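Long-range contacts in DUF1076 domain-containing protein (PDB 6IAI), which acts as an E3/E4 ubiquitin ligase effector delivered by the Salmonella Typhi type III secretion system, this chain being its N-terminal part: residues N34-L39 with Q102-R107; L23-V28 with V61-L66. One frame throughout, in Å; residues are numbered along the deposited sequence.

Contact 2 pairs the two strands of the crossover that leads from strand 22-25 through helix 41-53 to strand 59-63, while contact 1 ties the loop of that connection to helix 91-113; their centres lie about 11 Å apart. Contact 2 is the buried one: two parallel strands joined by backbone bonds, with Leu23, Val61, Phe25 and Leu63 on one apolar face and a Thr24–Gln62 pair on the opposite one. Contact 1 is only partly buried, held by one main-chain-to-amide bond, a water bridge and crossed arginines. The two merge in apolar packing, since Ile36 and Leu39 of the loop touch Val28 and Leu63, with Ile36 CG2 3.8 Å from Val28 CG1.

Contact 1: N34-L39 with Q102-R107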
# COMPACT_ATOMS: atom_id res chain seq x y z
N ASN A 34 2.03 -15.93 5.78
CA ASN A 34 1.25 -15.35 4.67
C ASN A 34 0.97 -13.82 4.89
O ASN A 34 -0.15 -13.32 4.71
CB ASN A 34 -0.04 -16.18 4.40
CG ASN A 34 -0.73 -15.89 3.09
OD1 ASN A 34 -0.08 -15.69 2.05
ND2 ASN A 34 -2.06 -15.87 3.13
N ARG A 35 2.01 -13.11 5.32
CA ARG A 35 1.97 -11.70 5.61
C ARG A 35 3.15 -11.02 4.96
O ARG A 35 4.14 -11.67 4.66
CB ARG A 35 2.01 -11.44 7.14
CG ARG A 35 0.81 -11.91 7.94
CD ARG A 35 -0.48 -11.19 7.61
NE ARG A 35 -1.61 -11.71 8.39
CZ ARG A 35 -2.35 -12.76 8.04
NH1 ARG A 35 -2.10 -13.40 6.91
NH2 ARG A 35 -3.35 -13.16 8.81
N ILE A 36 3.05 -9.70 4.75
CA ILE A 36 4.15 -8.93 4.18
C ILE A 36 5.32 -8.87 5.18
O ILE A 36 5.11 -8.77 6.39
CB ILE A 36 3.70 -7.51 3.67
CG1 ILE A 36 2.98 -6.69 4.77
CG2 ILE A 36 2.84 -7.61 2.39
CD1 ILE A 36 3.11 -5.18 4.67
N ASP A 37 6.53 -8.96 4.68
CA ASP A 37 7.72 -8.81 5.51
C ASP A 37 8.00 -7.30 5.55
O ASP A 37 7.20 -6.51 5.04
CB ASP A 37 8.91 -9.58 4.89
CG ASP A 37 10.00 -10.07 5.84
OD1 ASP A 37 10.13 -9.50 6.95
OD2 ASP A 37 10.76 -10.99 5.45
N LYS A 38 9.14 -6.91 6.11
CA LYS A 38 9.55 -5.52 6.20
C LYS A 38 9.91 -4.98 4.79
O LYS A 38 10.73 -5.59 4.11
CB LYS A 38 10.71 -5.42 7.23
CG LYS A 38 11.50 -4.10 7.28
CD LYS A 38 10.67 -2.86 7.70
CE LYS A 38 11.53 -1.65 7.96
NZ LYS A 38 12.44 -1.32 6.82
N LEU A 39 9.26 -3.87 4.35
CA LEU A 39 9.58 -3.21 3.08
C LEU A 39 10.91 -2.50 3.25
O LEU A 39 11.30 -2.21 4.38
CB LEU A 39 8.52 -2.15 2.69
CG LEU A 39 7.04 -2.49 2.52
CD1 LEU A 39 6.39 -1.50 1.58
CD2 LEU A 39 6.80 -3.87 1.99
N GLN A 102 -6.28 -7.34 6.17
CA GLN A 102 -6.27 -6.59 7.43
C GLN A 102 -4.93 -6.65 8.17
O GLN A 102 -4.43 -5.62 8.64
CB GLN A 102 -7.43 -7.04 8.34
CG GLN A 102 -7.61 -6.25 9.65
CD GLN A 102 -8.00 -4.81 9.42
OE1 GLN A 102 -7.15 -3.91 9.35
NE2 GLN A 102 -9.30 -4.56 9.30
N GLY A 103 -4.35 -7.84 8.25
CA GLY A 103 -3.06 -8.08 8.89
C GLY A 103 -1.93 -7.37 8.21
O GLY A 103 -1.03 -6.83 8.88
N ASN A 104 -1.96 -7.36 6.87
CA ASN A 104 -0.96 -6.68 6.04
C ASN A 104 -1.12 -5.16 6.18
O ASN A 104 -0.12 -4.45 6.27
CB ASN A 104 -1.11 -7.10 4.59
CG ASN A 104 -0.59 -8.47 4.30
OD1 ASN A 104 0.33 -8.97 4.94
ND2 ASN A 104 -1.12 -9.06 3.26
N ALA A 105 -2.39 -4.68 6.24
CA ALA A 105 -2.72 -3.27 6.43
C ALA A 105 -2.14 -2.76 7.74
O ALA A 105 -1.49 -1.71 7.73
CB ALA A 105 -4.23 -3.07 6.36
N ILE A 106 -2.24 -3.56 8.85
CA ILE A 106 -1.68 -3.28 10.18
C ILE A 106 -0.17 -3.15 10.08
O ILE A 106 0.41 -2.20 10.61
CB ILE A 106 -2.07 -4.38 11.24
CG1 ILE A 106 -3.59 -4.45 11.57
CG2 ILE A 106 -1.26 -4.25 12.52
CD1 ILE A 106 -4.29 -3.19 11.95
N ARG A 107 0.47 -4.12 9.41
CA ARG A 107 1.93 -4.20 9.26
C ARG A 107 2.47 -3.04 8.47
O ARG A 107 3.46 -2.43 8.90
CB ARG A 107 2.33 -5.54 8.61
CG ARG A 107 2.31 -6.70 9.60
CD ARG A 107 2.24 -8.02 8.89
NE ARG A 107 1.89 -9.09 9.81
CZ ARG A 107 2.76 -9.89 10.41
NH1 ARG A 107 4.06 -9.76 10.16
NH2 ARG A 107 2.35 -10.82 11.25
O HOH W 1 0.03 -11.80 2.04
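Ile36 and Asn104 meet through one polar bond and the aliphatic carbons of Ile36 around it. The backbone N of Ile36 donates to Asn104 OD1 at 2.8 Å, with an N-H...O angle of 153° and the donor above the amide's carbonyl plane, 35° out of it. CG1 and CG2 of Ile36 both border the same oxygen, CG1 at 3.5 Å, while CD1 reaches on to Arg107 CB at 4.0 Å. The other end of the amide is engaged as well: a water accepts from Asn104 ND2 and donates to Asn34 O, and ND2 is also weakly hydrogen-bonded to Tyr68 OH. Loop 34-39 is part of the connection from strand 22-25 to helix 41-53, and it is laid along helix 91-113 with Asn104 of the helix accepting from the loop's backbone. Arg35 provides the second half of the contact. Its CB sits 3.5 Å above one face of the Arg107 guanidinium, offset toward the rim, so aliphatic carbons rather than charge meet that face. The two guanidinium planes are 89° apart. The Arg35 chain is bent at chi2, and its NH1 turns back to the carbonyl of the preceding residue, Asn34 O, at 2.9 Å. On the way its NE passes Gly103 CA at 3.9 Å. Gly103 O lies in plane at the edge of the Arg107 guanidinium, whose NH2 forms a long, weak ion pair with Asp33.

Contact 2: L23-V28 with V61-L66; sequences LTFPNV and VQLRDL
The Phe25 ring has Gln62 O at its edge, near the ring plane, while Val61 CG1 and Leu63 CD2 approach it obliquely. CE1 lies 3.9 Å from Val61 CG1 and CD1 lies 4.0 Å from Leu63 CD2. Phe25 and Leu63 run side by side and point the same way, whereas Val61 is crossed at a slant. The second flat group, the Arg64 guanidinium, meets Val28 O at its edge and in its plane; this NH1 bond is weak, at 3.3 Å. Strands 23-25 and 61-63 are parallel, 14° apart in direction, and pair Leu23 with Val61, Thr24 with Gln62 and Phe25 with Leu63. Two nearly straight backbone bonds fix this register: Gln62 N to Leu23 O at 2.7 Å, and Phe25 N to Gln62 O at 3.0 Å. On the face bearing Thr24 and Gln62, the hydroxyl OG1 donates to Gln62 OE1 at 3.1 Å. With OG1 anti to the Thr24 backbone N (chi1 178°) and the glutamine chain extended, the two side chains lie alongside each other. Past the strands, Val28 CG2 packs on Leu63 CD2 at 3.9 Å, and a type II' turn from Leu63 to Leu66 leads into strand 66-71. Strand 22-25 is the outermost of the sheet within this chain. In helix 41-53, the helix of this beta-alpha-beta unit, Thr50 touches Leu23, and Leu46 and Ile47 touch Phe25, while Leu63 also touches Leu108 of helix 91-113 and Tyr68 of the neighbouring antiparallel strand.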
# COMPACT_ATOMS: atom_id res chain seq x y z
N LEU A 23 1.05 3.37 -6.28
CA LEU A 23 2.41 2.83 -6.18
C LEU A 23 2.37 1.32 -6.13
O LEU A 23 1.56 0.76 -5.42
CB LEU A 23 3.16 3.41 -4.97
CG LEU A 23 3.28 4.92 -4.87
CD1 LEU A 23 3.85 5.31 -3.52
CD2 LEU A 23 4.09 5.54 -6.05
N THR A 24 3.21 0.66 -6.90
CA THR A 24 3.22 -0.81 -6.97
C THR A 24 4.62 -1.32 -6.62
O THR A 24 5.63 -0.83 -7.14
CB THR A 24 2.62 -1.29 -8.33
OG1 THR A 24 2.65 -2.71 -8.44
CG2 THR A 24 3.28 -0.66 -9.53
N PHE A 25 4.67 -2.24 -5.66
CA PHE A 25 5.92 -2.83 -5.17
C PHE A 25 5.92 -4.30 -5.53
O PHE A 25 5.10 -5.09 -5.02
CB PHE A 25 6.16 -2.53 -3.68
CG PHE A 25 6.22 -1.04 -3.39
CD1 PHE A 25 5.06 -0.31 -3.16
CD2 PHE A 25 7.43 -0.38 -3.39
CE1 PHE A 25 5.12 1.07 -2.96
CE2 PHE A 25 7.48 1.00 -3.19
CZ PHE A 25 6.32 1.71 -2.95
N PRO A 26 6.76 -4.64 -6.55
CA PRO A 26 6.71 -5.98 -7.15
C PRO A 26 7.28 -7.15 -6.34
O PRO A 26 6.64 -8.20 -6.21
CB PRO A 26 7.49 -5.79 -8.47
CG PRO A 26 8.45 -4.69 -8.18
CD PRO A 26 7.70 -3.75 -7.28
N ASN A 27 8.48 -6.97 -5.83
CA ASN A 27 9.20 -8.02 -5.13
C ASN A 27 9.02 -7.94 -3.62
O ASN A 27 10.00 -8.03 -2.88
CB ASN A 27 10.71 -8.00 -5.53
CG ASN A 27 10.97 -7.69 -7.01
OD1 ASN A 27 10.59 -8.45 -7.92
ND2 ASN A 27 11.61 -6.55 -7.26
N VAL A 28 7.77 -7.77 -3.15
CA VAL A 28 7.48 -7.67 -1.72
C VAL A 28 7.60 -9.05 -1.09
O VAL A 28 6.90 -10.00 -1.49
CB VAL A 28 6.15 -6.95 -1.38
CG1 VAL A 28 5.84 -7.03 0.10
CG2 VAL A 28 6.22 -5.51 -1.82
N VAL A 61 -1.61 1.78 -2.82
CA VAL A 61 -0.37 1.03 -2.76
C VAL A 61 -0.68 -0.45 -3.04
O VAL A 61 -1.53 -1.05 -2.37
CB VAL A 61 0.41 1.27 -1.43
CG1 VAL A 61 1.62 0.35 -1.31
CG2 VAL A 61 0.85 2.73 -1.31
N GLN A 62 -0.01 -1.01 -4.08
CA GLN A 62 -0.19 -2.41 -4.42
C GLN A 62 1.01 -3.17 -3.88
O GLN A 62 2.15 -2.88 -4.22
CB GLN A 62 -0.37 -2.61 -5.93
CG GLN A 62 -0.79 -4.05 -6.30
CD GLN A 62 -1.00 -4.23 -7.79
OE1 GLN A 62 -0.36 -3.59 -8.62
NE2 GLN A 62 -1.90 -5.11 -8.15
N LEU A 63 0.73 -4.11 -2.95
CA LEU A 63 1.70 -5.00 -2.32
C LEU A 63 1.25 -6.39 -2.73
O LEU A 63 0.13 -6.78 -2.42
CB LEU A 63 1.74 -4.85 -0.79
CG LEU A 63 2.08 -3.46 -0.22
CD1 LEU A 63 1.99 -3.50 1.28
CD2 LEU A 63 3.46 -2.97 -0.64
N ARG A 64 2.07 -7.10 -3.55
CA ARG A 64 1.72 -8.39 -4.15
C ARG A 64 0.50 -8.16 -5.05
O ARG A 64 0.57 -7.36 -5.97
CB ARG A 64 1.42 -9.48 -3.10
CG ARG A 64 2.64 -10.07 -2.44
CD ARG A 64 2.31 -11.45 -1.89
NE ARG A 64 2.64 -12.58 -2.77
CZ ARG A 64 3.87 -12.97 -3.14
NH1 ARG A 64 4.93 -12.26 -2.78
NH2 ARG A 64 4.03 -14.03 -3.92
N ASP A 65 -0.64 -8.77 -4.71
CA ASP A 65 -1.88 -8.65 -5.49
C ASP A 65 -3.00 -7.91 -4.74
O ASP A 65 -4.13 -7.88 -5.23
CB ASP A 65 -2.33 -10.06 -5.97
CG ASP A 65 -2.67 -11.03 -4.85
OD1 ASP A 65 -1.95 -11.04 -3.81
OD2 ASP A 65 -3.64 -11.80 -5.03
N LEU A 66 -2.71 -7.31 -3.58
CA LEU A 66 -3.74 -6.56 -2.84
C LEU A 66 -3.46 -5.06 -2.85
O LEU A 66 -2.30 -4.64 -2.94
CB LEU A 66 -3.93 -7.10 -1.41
CG LEU A 66 -4.39 -8.57 -1.26
CD1 LEU A 66 -4.13 -9.09 0.15
CD2 LEU A 66 -5.86 -8.76 -1.69